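Local coordinates for protein sulfite reductase [ferredoxin] (Mycobacterium tuberculosis, PDB 1ZJ8) that catalyses the ferredoxin-dependent six-electron reduction of sulfite to sulfide, using a siroheme and a [4Fe-4S] cluster, at residues L47-R52 and K67-G72; L252-G257 and A282-V287; T367-V372 and I384-Y389; I483-F488 and R552-V557; Q491-G496 and K526-E531. All coordinates share one frame; numbering follows the deposited sequence.

Interaction 1: residues L47-R52 and K67-G72; sequences LDVRER and KTDLRG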
# COMPACT_ATOMS: atom_id res chain seq x y z
N LEU A 47 -9.22 10.12 -18.04
CA LEU A 47 -9.54 11.19 -17.08
C LEU A 47 -10.73 12.08 -17.49
O LEU A 47 -11.16 12.93 -16.70
CB LEU A 47 -8.30 12.08 -16.85
CG LEU A 47 -7.17 11.56 -15.94
CD1 LEU A 47 -5.81 11.98 -16.46
CD2 LEU A 47 -7.37 12.03 -14.50
N ASP A 48 -11.23 11.91 -18.71
CA ASP A 48 -12.32 12.76 -19.24
C ASP A 48 -13.66 12.54 -18.55
O ASP A 48 -14.49 13.46 -18.49
CB ASP A 48 -12.47 12.54 -20.76
CG ASP A 48 -11.30 13.12 -21.56
OD1 ASP A 48 -10.21 12.53 -21.55
OD2 ASP A 48 -11.49 14.17 -22.22
N VAL A 49 -13.84 11.33 -18.01
CA VAL A 49 -15.07 10.93 -17.32
C VAL A 49 -15.56 11.95 -16.30
O VAL A 49 -16.77 12.06 -16.09
CB VAL A 49 -14.94 9.59 -16.55
CG1 VAL A 49 -16.29 9.17 -15.95
CG2 VAL A 49 -14.40 8.49 -17.44
N ARG A 50 -14.65 12.67 -15.67
CA ARG A 50 -15.03 13.62 -14.62
C ARG A 50 -16.24 14.48 -15.01
O ARG A 50 -17.12 14.72 -14.17
CB ARG A 50 -13.85 14.50 -14.21
CG ARG A 50 -13.86 14.93 -12.74
CD ARG A 50 -12.92 16.12 -12.51
NE ARG A 50 -12.29 16.16 -11.19
CZ ARG A 50 -12.65 16.95 -10.18
NH1 ARG A 50 -13.70 17.77 -10.27
NH2 ARG A 50 -11.97 16.90 -9.04
N GLU A 51 -16.28 14.92 -16.28
CA GLU A 51 -17.41 15.73 -16.79
C GLU A 51 -18.68 14.87 -16.87
O GLU A 51 -19.75 15.27 -16.39
CB GLU A 51 -17.11 16.34 -18.18
CG GLU A 51 -15.88 17.29 -18.25
CD GLU A 51 -16.02 18.58 -17.41
OE1 GLU A 51 -15.88 18.51 -16.17
OE2 GLU A 51 -16.24 19.67 -18.01
N ARG A 52 -18.55 13.68 -17.46
CA ARG A 52 -19.65 12.70 -17.50
C ARG A 52 -20.20 12.32 -16.12
O ARG A 52 -21.37 11.94 -16.01
CB ARG A 52 -19.24 11.43 -18.25
CG ARG A 52 -19.41 11.52 -19.75
CD ARG A 52 -18.94 10.25 -20.40
NE ARG A 52 -17.48 10.11 -20.34
CZ ARG A 52 -16.80 9.08 -20.83
NH1 ARG A 52 -17.44 8.08 -21.43
NH2 ARG A 52 -15.47 9.04 -20.74
N LYS A 67 -20.72 0.67 -19.01
CA LYS A 67 -19.94 -0.38 -18.36
C LYS A 67 -18.44 -0.21 -18.54
O LYS A 67 -17.67 -0.66 -17.69
CB LYS A 67 -20.45 -1.77 -18.76
CG LYS A 67 -21.72 -2.13 -17.98
CD LYS A 67 -22.57 -3.20 -18.63
CE LYS A 67 -23.85 -3.42 -17.83
NZ LYS A 67 -24.66 -4.53 -18.38
N THR A 68 -18.00 0.46 -19.61
CA THR A 68 -16.58 0.76 -19.80
C THR A 68 -16.11 1.94 -18.92
O THR A 68 -14.96 1.97 -18.46
CB THR A 68 -16.26 1.00 -21.29
OG1 THR A 68 -17.18 1.95 -21.83
CG2 THR A 68 -16.35 -0.32 -22.05
N ASP A 69 -17.00 2.89 -18.67
CA ASP A 69 -16.76 3.91 -17.65
C ASP A 69 -16.76 3.28 -16.25
O ASP A 69 -15.79 3.44 -15.51
CB ASP A 69 -17.80 5.03 -17.73
CG ASP A 69 -17.60 5.91 -18.93
OD1 ASP A 69 -16.61 5.69 -19.68
OD2 ASP A 69 -18.41 6.83 -19.12
N LEU A 70 -17.84 2.56 -15.93
CA LEU A 70 -18.03 1.91 -14.63
C LEU A 70 -16.86 1.03 -14.22
O LEU A 70 -16.31 1.21 -13.14
CB LEU A 70 -19.30 1.05 -14.62
CG LEU A 70 -19.62 0.22 -13.35
CD1 LEU A 70 -19.69 1.08 -12.11
CD2 LEU A 70 -20.93 -0.53 -13.54
N ARG A 71 -16.46 0.11 -15.09
CA ARG A 71 -15.44 -0.89 -14.74
C ARG A 71 -14.00 -0.53 -15.16
O ARG A 71 -13.08 -1.32 -14.95
CB ARG A 71 -15.82 -2.26 -15.33
CG ARG A 71 -16.99 -2.97 -14.64
CD ARG A 71 -17.28 -4.34 -15.27
NE ARG A 71 -18.60 -4.37 -15.90
CZ ARG A 71 -19.68 -5.02 -15.43
NH1 ARG A 71 -19.63 -5.73 -14.30
NH2 ARG A 71 -20.82 -4.97 -16.11
N GLY A 72 -13.80 0.65 -15.76
CA GLY A 72 -12.49 1.03 -16.30
C GLY A 72 -12.14 2.49 -16.05
O GLY A 72 -11.27 2.80 -15.23

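Interaction 2: residues L252-G257 and A282-V287; sequences LWVGGG and AAVTSV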
# COMPACT_ATOMS: atom_id res chain seq x y z
N LEU A 252 18.64 5.08 -6.75
CA LEU A 252 17.51 4.73 -7.60
C LEU A 252 17.32 3.24 -7.65
O LEU A 252 18.27 2.50 -7.94
CB LEU A 252 17.72 5.28 -9.01
CG LEU A 252 16.69 4.94 -10.09
CD1 LEU A 252 15.28 5.24 -9.64
CD2 LEU A 252 16.98 5.68 -11.40
N TRP A 253 16.10 2.80 -7.35
CA TRP A 253 15.69 1.41 -7.45
C TRP A 253 14.55 1.31 -8.47
O TRP A 253 13.74 2.25 -8.60
CB TRP A 253 15.19 0.91 -6.09
CG TRP A 253 16.26 0.73 -5.05
CD1 TRP A 253 17.10 1.67 -4.60
CD2 TRP A 253 16.57 -0.47 -4.34
NE1 TRP A 253 17.94 1.14 -3.65
CE2 TRP A 253 17.63 -0.17 -3.46
CE3 TRP A 253 16.08 -1.78 -4.38
CZ2 TRP A 253 18.20 -1.11 -2.61
CZ3 TRP A 253 16.64 -2.73 -3.52
CH2 TRP A 253 17.70 -2.38 -2.65
N VAL A 254 14.48 0.17 -9.15
CA VAL A 254 13.49 -0.07 -10.18
C VAL A 254 13.13 -1.57 -10.22
O VAL A 254 13.97 -2.43 -9.88
CB VAL A 254 14.04 0.44 -11.54
CG1 VAL A 254 13.64 -0.47 -12.71
CG2 VAL A 254 13.57 1.88 -11.81
N GLY A 255 11.88 -1.87 -10.61
CA GLY A 255 11.47 -3.24 -11.02
C GLY A 255 10.72 -4.12 -10.02
O GLY A 255 10.78 -5.34 -10.10
N GLY A 256 9.97 -3.50 -9.10
CA GLY A 256 9.39 -4.21 -7.95
C GLY A 256 7.92 -4.51 -8.05
O GLY A 256 7.21 -3.88 -8.84
N GLY A 257 7.46 -5.47 -7.26
CA GLY A 257 6.04 -5.87 -7.25
C GLY A 257 5.85 -7.23 -6.60
O GLY A 257 6.77 -8.05 -6.61
N ALA A 282 10.35 11.00 -14.24
CA ALA A 282 9.62 11.10 -15.51
C ALA A 282 10.20 10.16 -16.57
O ALA A 282 9.47 9.47 -17.28
CB ALA A 282 9.61 12.54 -15.99
N ALA A 283 11.52 10.10 -16.63
CA ALA A 283 12.21 9.30 -17.61
C ALA A 283 11.96 7.80 -17.41
O ALA A 283 11.76 7.04 -18.37
CB ALA A 283 13.68 9.60 -17.56
N VAL A 284 11.97 7.37 -16.15
CA VAL A 284 11.68 5.96 -15.84
C VAL A 284 10.23 5.63 -16.23
O VAL A 284 9.96 4.62 -16.91
CB VAL A 284 11.90 5.64 -14.34
CG1 VAL A 284 11.38 4.26 -14.00
CG2 VAL A 284 13.39 5.77 -13.96
N THR A 285 9.30 6.48 -15.80
CA THR A 285 7.91 6.31 -16.14
C THR A 285 7.71 6.30 -17.66
O THR A 285 6.84 5.58 -18.17
CB THR A 285 7.05 7.42 -15.52
OG1 THR A 285 7.39 7.55 -14.13
CG2 THR A 285 5.57 7.09 -15.65
N SER A 286 8.51 7.09 -18.37
CA SER A 286 8.43 7.19 -19.85
C SER A 286 8.90 5.91 -20.52
O SER A 286 8.29 5.46 -21.49
CB SER A 286 9.25 8.38 -20.34
OG SER A 286 8.78 9.58 -19.73
N VAL A 287 9.94 5.30 -19.98
CA VAL A 287 10.36 4.00 -20.49
C VAL A 287 9.23 2.98 -20.30
O VAL A 287 8.91 2.24 -21.23
CB VAL A 287 11.61 3.47 -19.79
CG1 VAL A 287 11.99 2.09 -20.38
CG2 VAL A 287 12.76 4.48 -19.93

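Interaction 3: residues T367-V372 and I384-Y389; sequences TILTAV and IRFTPY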
# COMPACT_ATOMS: atom_id res chain seq x y z
N THR A 367 -15.94 9.29 12.50
CA THR A 367 -15.97 9.76 13.88
C THR A 367 -14.59 9.80 14.49
O THR A 367 -14.28 10.72 15.26
CB THR A 367 -16.80 8.85 14.79
OG1 THR A 367 -18.15 8.84 14.31
CG2 THR A 367 -16.79 9.34 16.24
N ILE A 368 -13.77 8.79 14.18
CA ILE A 368 -12.43 8.72 14.76
C ILE A 368 -11.50 9.76 14.15
O ILE A 368 -10.77 10.46 14.87
CB ILE A 368 -11.82 7.32 14.67
CG1 ILE A 368 -12.46 6.44 15.73
CG2 ILE A 368 -10.29 7.37 14.90
CD1 ILE A 368 -12.06 4.99 15.65
N LEU A 369 -11.51 9.87 12.82
CA LEU A 369 -10.65 10.83 12.14
C LEU A 369 -10.96 12.25 12.61
O LEU A 369 -10.06 13.09 12.80
CB LEU A 369 -10.82 10.73 10.61
CG LEU A 369 -10.29 9.46 9.94
CD1 LEU A 369 -10.67 9.38 8.46
CD2 LEU A 369 -8.78 9.38 10.05
N THR A 370 -12.25 12.52 12.82
CA THR A 370 -12.66 13.84 13.26
C THR A 370 -12.20 14.01 14.69
O THR A 370 -11.68 15.06 15.06
CB THR A 370 -14.16 14.10 13.04
OG1 THR A 370 -14.47 13.82 11.68
CG2 THR A 370 -14.52 15.57 13.32
N ALA A 371 -12.34 12.95 15.48
CA ALA A 371 -11.91 12.97 16.88
C ALA A 371 -10.42 13.31 17.02
O ALA A 371 -10.03 14.09 17.92
CB ALA A 371 -12.23 11.65 17.54
N VAL A 372 -9.61 12.73 16.13
CA VAL A 372 -8.16 12.95 16.10
C VAL A 372 -7.85 14.41 15.72
O VAL A 372 -6.92 15.02 16.25
CB VAL A 372 -7.43 12.00 15.08
CG1 VAL A 372 -5.96 12.39 14.91
CG2 VAL A 372 -7.55 10.53 15.50
N ILE A 384 -0.20 15.65 10.39
CA ILE A 384 -0.36 14.23 10.64
C ILE A 384 -0.02 13.51 9.33
O ILE A 384 -0.20 14.06 8.24
CB ILE A 384 -1.81 13.91 11.10
CG1 ILE A 384 -2.05 12.40 11.17
CG2 ILE A 384 -2.86 14.50 10.15
CD1 ILE A 384 -3.37 12.01 11.89
N ARG A 385 0.49 12.29 9.46
CA ARG A 385 0.86 11.47 8.31
C ARG A 385 0.26 10.07 8.42
O ARG A 385 0.29 9.46 9.50
CB ARG A 385 2.38 11.32 8.25
CG ARG A 385 3.14 12.47 7.55
CD ARG A 385 3.58 13.53 8.53
NE ARG A 385 3.93 14.79 7.87
CZ ARG A 385 5.14 15.10 7.39
NH1 ARG A 385 6.17 14.26 7.48
NH2 ARG A 385 5.33 16.28 6.85
N PHE A 386 -0.25 9.54 7.31
CA PHE A 386 -0.56 8.11 7.26
C PHE A 386 0.70 7.33 6.88
O PHE A 386 1.60 7.88 6.26
CB PHE A 386 -1.67 7.82 6.23
CG PHE A 386 -3.01 8.49 6.52
CD1 PHE A 386 -3.52 8.55 7.82
CD2 PHE A 386 -3.78 9.02 5.49
CE1 PHE A 386 -4.76 9.17 8.09
CE2 PHE A 386 -5.00 9.62 5.74
CZ PHE A 386 -5.50 9.70 7.06
N THR A 387 0.74 6.04 7.23
CA THR A 387 1.96 5.19 7.18
C THR A 387 1.84 4.12 6.11
O THR A 387 0.75 3.65 5.82
CB THR A 387 2.18 4.49 8.57
OG1 THR A 387 2.27 5.50 9.58
CG2 THR A 387 3.45 3.63 8.66
N PRO A 388 2.94 3.75 5.45
CA PRO A 388 2.84 2.56 4.60
C PRO A 388 2.64 1.22 5.33
O PRO A 388 2.73 0.18 4.70
CB PRO A 388 4.15 2.57 3.80
CG PRO A 388 4.72 3.99 3.99
CD PRO A 388 4.26 4.42 5.33
N TYR A 389 2.32 1.26 6.63
CA TYR A 389 2.02 0.04 7.39
C TYR A 389 0.66 0.17 8.07
O TYR A 389 0.40 -0.48 9.10
CB TYR A 389 3.15 -0.25 8.37
CG TYR A 389 4.38 -0.71 7.62
CD1 TYR A 389 5.35 0.21 7.21
CD2 TYR A 389 4.54 -2.05 7.25
CE1 TYR A 389 6.45 -0.20 6.48
CE2 TYR A 389 5.64 -2.47 6.53
CZ TYR A 389 6.59 -1.54 6.15
OH TYR A 389 7.69 -1.94 5.42

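Interaction 4: residues I483-F488 and R552-V557; sequences IADIGF and RFAQWV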
# COMPACT_ATOMS: atom_id res chain seq x y z
N ILE A 483 6.26 -11.15 2.29
CA ILE A 483 7.29 -10.45 3.05
C ILE A 483 6.89 -10.30 4.51
O ILE A 483 7.23 -9.31 5.15
CB ILE A 483 7.64 -9.09 2.39
CG1 ILE A 483 6.41 -8.17 2.35
CG2 ILE A 483 8.16 -9.31 0.98
CD1 ILE A 483 6.66 -6.88 1.63
N ALA A 484 6.18 -11.30 5.02
CA ALA A 484 5.76 -11.33 6.42
C ALA A 484 6.44 -12.51 7.03
O ALA A 484 6.73 -13.45 6.33
CB ALA A 484 4.26 -11.52 6.51
N ASP A 485 6.69 -12.45 8.33
CA ASP A 485 7.13 -13.64 9.03
C ASP A 485 6.04 -14.70 8.89
O ASP A 485 6.35 -15.84 8.56
CB ASP A 485 7.45 -13.32 10.49
CG ASP A 485 8.70 -12.44 10.64
OD1 ASP A 485 9.58 -12.46 9.74
OD2 ASP A 485 8.77 -11.71 11.65
N ILE A 486 4.77 -14.32 9.10
CA ILE A 486 3.65 -15.20 8.83
C ILE A 486 2.68 -14.53 7.84
O ILE A 486 1.92 -13.65 8.21
CB ILE A 486 2.92 -15.57 10.12
CG1 ILE A 486 3.91 -16.06 11.16
CG2 ILE A 486 1.86 -16.64 9.83
CD1 ILE A 486 3.31 -16.43 12.46
N GLY A 487 2.71 -14.96 6.59
CA GLY A 487 1.83 -14.41 5.56
C GLY A 487 0.72 -15.39 5.27
O GLY A 487 0.94 -16.59 5.27
N PHE A 488 -0.48 -14.88 5.03
CA PHE A 488 -1.63 -15.73 4.73
C PHE A 488 -2.21 -15.33 3.39
O PHE A 488 -2.53 -14.17 3.17
CB PHE A 488 -2.69 -15.61 5.82
CG PHE A 488 -2.27 -16.18 7.15
CD1 PHE A 488 -2.51 -17.50 7.46
CD2 PHE A 488 -1.63 -15.39 8.09
CE1 PHE A 488 -2.12 -18.02 8.67
CE2 PHE A 488 -1.25 -15.92 9.33
CZ PHE A 488 -1.50 -17.23 9.61
N ARG A 552 16.03 -14.43 15.16
CA ARG A 552 14.80 -13.93 14.55
C ARG A 552 13.95 -15.07 14.00
O ARG A 552 14.44 -16.16 13.71
CB ARG A 552 15.11 -12.90 13.45
CG ARG A 552 15.32 -11.46 13.99
CD ARG A 552 16.00 -10.54 12.98
NE ARG A 552 15.54 -10.77 11.59
CZ ARG A 552 16.31 -11.15 10.56
NH1 ARG A 552 17.63 -11.34 10.71
NH2 ARG A 552 15.75 -11.33 9.35
N PHE A 553 12.65 -14.81 13.87
CA PHE A 553 11.69 -15.78 13.36
C PHE A 553 12.02 -16.25 11.93
O PHE A 553 11.96 -17.44 11.63
CB PHE A 553 10.28 -15.17 13.42
CG PHE A 553 9.20 -16.16 13.19
CD1 PHE A 553 8.66 -16.88 14.24
CD2 PHE A 553 8.72 -16.40 11.91
CE1 PHE A 553 7.67 -17.82 14.01
CE2 PHE A 553 7.74 -17.32 11.68
CZ PHE A 553 7.21 -18.04 12.73
N ALA A 554 12.38 -15.30 11.06
CA ALA A 554 12.73 -15.62 9.66
C ALA A 554 13.96 -16.52 9.53
O ALA A 554 14.12 -17.25 8.55
CB ALA A 554 12.94 -14.34 8.86
N GLN A 555 14.84 -16.49 10.54
CA GLN A 555 15.99 -17.39 10.59
C GLN A 555 15.64 -18.80 11.09
O GLN A 555 16.11 -19.78 10.53
CB GLN A 555 17.10 -16.79 11.43
CG GLN A 555 17.80 -15.66 10.70
CD GLN A 555 18.77 -14.91 11.58
OE1 GLN A 555 19.26 -15.44 12.59
NE2 GLN A 555 19.05 -13.66 11.21
N TRP A 556 14.84 -18.90 12.14
CA TRP A 556 14.42 -20.21 12.67
C TRP A 556 13.63 -21.03 11.63
O TRP A 556 13.63 -22.27 11.64
CB TRP A 556 13.61 -19.99 13.95
CG TRP A 556 13.05 -21.23 14.49
CD1 TRP A 556 13.73 -22.22 15.12
CD2 TRP A 556 11.69 -21.65 14.40
NE1 TRP A 556 12.87 -23.24 15.45
CE2 TRP A 556 11.61 -22.92 15.02
CE3 TRP A 556 10.53 -21.09 13.87
CZ2 TRP A 556 10.41 -23.63 15.13
CZ3 TRP A 556 9.33 -21.79 13.97
CH2 TRP A 556 9.28 -23.06 14.59
N VAL A 557 12.99 -20.33 10.71
CA VAL A 557 12.21 -20.91 9.63
C VAL A 557 13.11 -21.61 8.59
O VAL A 557 12.63 -22.44 7.81
CB VAL A 557 11.33 -19.79 8.99
CG1 VAL A 557 10.65 -20.22 7.73
CG2 VAL A 557 10.29 -19.33 9.98

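Interaction 5: residues Q491-G496 and K526-E531; sequences QMIDDG and KVTSDE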
# COMPACT_ATOMS: atom_id res chain seq x y z
N GLN A 491 -7.60 -18.48 -0.01
CA GLN A 491 -8.07 -19.27 -1.14
C GLN A 491 -9.18 -20.20 -0.66
O GLN A 491 -9.40 -20.33 0.54
CB GLN A 491 -6.93 -20.03 -1.86
CG GLN A 491 -6.29 -21.21 -1.12
CD GLN A 491 -5.08 -21.81 -1.88
OE1 GLN A 491 -4.67 -22.95 -1.64
NE2 GLN A 491 -4.51 -21.03 -2.81
N MET A 492 -9.90 -20.81 -1.60
CA MET A 492 -10.90 -21.80 -1.24
C MET A 492 -10.22 -23.13 -0.98
O MET A 492 -9.23 -23.47 -1.64
CB MET A 492 -11.96 -21.95 -2.33
CG MET A 492 -12.82 -20.70 -2.54
SD MET A 492 -13.99 -20.42 -1.20
CE MET A 492 -12.93 -19.82 0.08
N ILE A 493 -10.73 -23.85 0.02
CA ILE A 493 -10.23 -25.18 0.37
C ILE A 493 -11.39 -26.16 0.63
O ILE A 493 -12.55 -25.76 0.61
CB ILE A 493 -9.27 -25.14 1.57
CG1 ILE A 493 -10.00 -24.81 2.87
CG2 ILE A 493 -8.14 -24.12 1.34
CD1 ILE A 493 -9.20 -25.17 4.10
N ASP A 494 -11.08 -27.43 0.88
CA ASP A 494 -12.11 -28.47 1.06
C ASP A 494 -11.91 -29.29 2.36
O ASP A 494 -10.77 -29.58 2.77
CB ASP A 494 -12.17 -29.39 -0.18
CG ASP A 494 -13.31 -30.44 -0.12
OD1 ASP A 494 -14.51 -30.05 -0.19
OD2 ASP A 494 -12.99 -31.66 -0.03
N ASP A 495 -13.03 -29.65 3.02
CA ASP A 495 -13.04 -30.63 4.12
C ASP A 495 -14.31 -31.51 4.13
O ASP A 495 -15.42 -31.01 3.90
CB ASP A 495 -12.88 -29.94 5.48
CG ASP A 495 -14.03 -28.98 5.78
OD1 ASP A 495 -14.88 -28.72 4.89
OD2 ASP A 495 -14.08 -28.48 6.93
N GLY A 496 -14.13 -32.81 4.37
CA GLY A 496 -15.21 -33.80 4.29
C GLY A 496 -15.79 -33.99 2.89
O GLY A 496 -16.72 -34.77 2.72
N LYS A 526 -3.20 -26.22 4.45
CA LYS A 526 -4.31 -25.29 4.38
C LYS A 526 -4.67 -24.96 5.82
O LYS A 526 -4.70 -25.84 6.67
CB LYS A 526 -5.51 -25.92 3.64
CG LYS A 526 -5.31 -26.15 2.11
CD LYS A 526 -6.28 -27.25 1.58
CE LYS A 526 -6.35 -27.31 0.04
NZ LYS A 526 -7.61 -27.94 -0.50
N VAL A 527 -4.90 -23.67 6.10
CA VAL A 527 -5.35 -23.23 7.43
C VAL A 527 -6.72 -22.57 7.27
O VAL A 527 -6.85 -21.58 6.54
CB VAL A 527 -4.37 -22.24 8.10
CG1 VAL A 527 -4.95 -21.71 9.41
CG2 VAL A 527 -3.02 -22.89 8.36
N THR A 528 -7.73 -23.13 7.92
CA THR A 528 -9.06 -22.56 7.82
C THR A 528 -9.14 -21.28 8.61
O THR A 528 -8.44 -21.10 9.61
CB THR A 528 -10.11 -23.51 8.35
OG1 THR A 528 -9.57 -24.20 9.49
CG2 THR A 528 -10.50 -24.52 7.28
N SER A 529 -10.02 -20.39 8.17
CA SER A 529 -10.18 -19.10 8.81
C SER A 529 -10.52 -19.19 10.31
O SER A 529 -10.27 -18.27 11.06
CB SER A 529 -11.26 -18.29 8.10
OG SER A 529 -11.40 -17.04 8.72
N ASP A 530 -11.09 -20.30 10.76
CA ASP A 530 -11.33 -20.50 12.18
C ASP A 530 -10.04 -20.85 12.92
O ASP A 530 -9.88 -20.54 14.09
CB ASP A 530 -12.35 -21.62 12.42
CG ASP A 530 -13.67 -21.39 11.68
OD1 ASP A 530 -14.37 -20.38 11.97
OD2 ASP A 530 -14.01 -22.23 10.82
N GLU A 531 -9.12 -21.51 12.23
CA GLU A 531 -7.89 -22.00 12.86
C GLU A 531 -6.74 -20.99 12.96
O GLU A 531 -5.69 -21.34 13.50
CB GLU A 531 -7.35 -23.21 12.09
CG GLU A 531 -8.24 -24.45 12.05
CD GLU A 531 -7.77 -25.50 11.02
OE1 GLU A 531 -7.25 -25.09 9.94
OE2 GLU A 531 -7.94 -26.72 11.28

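Interaction 1: residues L47-R52 and K67-G72
D69 carries most of this contact, meeting the guanidinium of R52 with its carboxylate and the side chain of V49 beside it. The salt bridge runs from R52 NH1 to D69 OD2 at 2.8 Å, and D69 OD1 lies 3.1 Å from the same NH1. The acid does not meet the arginine edge-on in the usual paired fashion. It comes over one face of the guanidinium, the two planes standing 81° apart, so the attraction is between charges and no N-H is aimed at the oxygen. A bend of the R52 chain at chi3 (-70°) turns that face to the acid, while the side chain of D69 leaves its helix toward residues 47-52. V49 adds a looser van der Waals contact, CG2 lying 4.2 Å from D69 OD1. Outside the pair, D69 OD2 is hydrogen-bonded to the hydroxyl of Y57 and D69 OD1 forms a salt bridge with R73. Both carboxylate oxygens therefore have partners in a buried setting, and two arginines gather round one acid, which would be expected to keep D69 ionised. V49 and D69 are the closest pair of CA atoms across the contact, 7.2 Å apart. The contact joins the N-terminal part of helix 49-60 to helix 67-73, consecutive helices of the N-terminal region; elsewhere on helix 67-73, R71 packs against helix 97-100.

Interaction 2: residues L252-G257 and A282-V287
V284 is the residue of the helix that meets the strand, and its two methyl groups divide the work. CG1, held anti to the backbone N (chi1 170°), lies 3.9 Å from V254 CG2, the two valine side chains lying antiparallel, side by side. V284 CG2 makes a looser contact, 4.4 Å from L252 CD2. No polar bond crosses between the segments. Within the helix, the carbonyl of A282 accepts from both the backbone N and the hydroxyl of S286, the latter approaching from above the carbonyl plane. L318, from helix 311-323, also touches V284, while V236 and V268 from the flanking strands touch both L252 and V254. Alternate residues of strand 249-254 thus turn inward, as expected of a strand whose one face is covered by a helix. Just beyond, the chain runs through G255 and G256 to G257, which touches the siroheme: this is helix-on-sheet packing in a siroheme-binding α/β domain.

Interaction 3: residues T367-V372 and I384-Y389
The backbone N of V372 donates to I368 O at 2.8 Å, a regular helical bond that fixes the turn from which V372 faces the strand. Its CG1, anti to the backbone N (chi1 171°), meets I384 CD1 at 4.0 Å. I384 reaches this methyl with an extended side chain, chi1 172° and chi2 168°, and the two side chains run roughly perpendicular. One turn earlier on the helix, L369 leaves its backbone obliquely, yet the end of its chain swings round to the strand: L369 CD2 stops 4.4 Å from F386 CZ, at the edge of the ring and near its plane. All four side chains are buried, and no hydrogen bond links the segments. Helix 366-379 and strand 384-386 belong to the second ferredoxin-like half domain of the reductase, in which helices lie against an antiparallel sheet. In that sheet strand 384-386 runs between strands 115-116 and 392-397, so it pairs with a strand from the first half as well as one from its own. Helix 118-131 packs here too, and its L121 touches L369, V372, I384 and F386 alike. I394 of the adjoining strand lies against both V372 and I384. The F386 side chain is about 9 Å from the siroheme; its backbone carbonyl accepts a hydrogen bond from Q142 NE2.

Interaction 4: residues I483-F488 and R552-V557
In the C-terminal 4Fe-4S domain, D485, just before central strand 486-494 of a mixed β-sheet, and I486, the first residue of that strand, pack against F553 and A554 in the first turn of helix 553-559, close to the end of the chain. F553 contributes most from the helix. With CG anti to the backbone N (chi1 -168°), its ring reaches the residue that leads into the strand, CD2 lying 3.6 Å from D485 CB. The D485 and F553 side chains pass alongside one another, pointing opposite ways, with carboxylate and ring planes 38° apart. Further along the ring, F553 CE2 lies 3.7 Å from the carbonyl oxygen of D485 and 4.1 Å from CG1 of I486, whose side chain is set nearly square to that of F553. F543, from helix 532-545, meets the F553 ring edge-to-face, and I536 and V539 of that helix touch I486. No hydrogen bond spans the two segments; D485 is instead fixed from its own side, its backbone N donating to T468 OG1. R552 occupies the N-cap position of the helix, and W556 N is bonded to R552 O. The carboxylate of D485 thus sits near the beginning of a helix, a setting that may help to stabilise its negative charge. D485 OD1 lies 3.9 Å from A554 CB.

Interaction 5: residues Q491-G496 and K526-E531
I493 and K526 lie alongside each other, their side chains running in opposite directions, whereas T528 is turned roughly perpendicular to I493. The lysine uses its aliphatic chain for the contact. Extended beyond CG, it passes along the β-branch of I493, with I493 CG2 at 3.6 Å from K526 CG and equally close to K526 CD. The ammonium nitrogen NZ of K526 lies beyond I493 CB, 3.8 Å from D494 N, a proximity of two donors and not a bond. It does not pair with the acid next door, since D494 OD2 remains 6.6 Å from NZ. The other branch of I493 is turned to T528: with chi1 at 70°, CG1 lies between the backbone N and the carbonyl carbon, and I493 CD1 then reaches T528 CG2 at 3.5 Å. I493 is buried, and the exposed K526 lays its aliphatic chain over it. After T528 the chain turns, with E531 N bonded to T528 O at 2.7 Å; the E531 side chain is modelled too close to T528 OG1 to carry weight. No hydrogen bond joins the two segments directly, because strand 500-508 runs between them, pairing with I493 through V501 and with V527 through F504. Side chains of next-but-one strands thus meet over a middle strand, on one face of an antiparallel β-meander at the edge of the C-terminal domain's sheet.

From the N terminus, interaction 1 closes a short helix-to-helix loop in the N-terminal region, about 12 Å from interaction 2 at the nearest atoms. Interaction 2 then fastens a helix to the mixed β-sheet of the first 4Fe-4S domain, and interaction 3 closes a short helix-to-strand connection in the second ferredoxin-like half domain, on the opposite side of the chain's centre from interaction 2. These three follow one another in series. Interaction 4 spans the longest stretch, tying strand 486-494 to helix 553-559, and interaction 5 falls wholly within that span. Both draw on strand 486-494, whose start and end they use, with centres about 21 Å apart. No contacts cross along the chain.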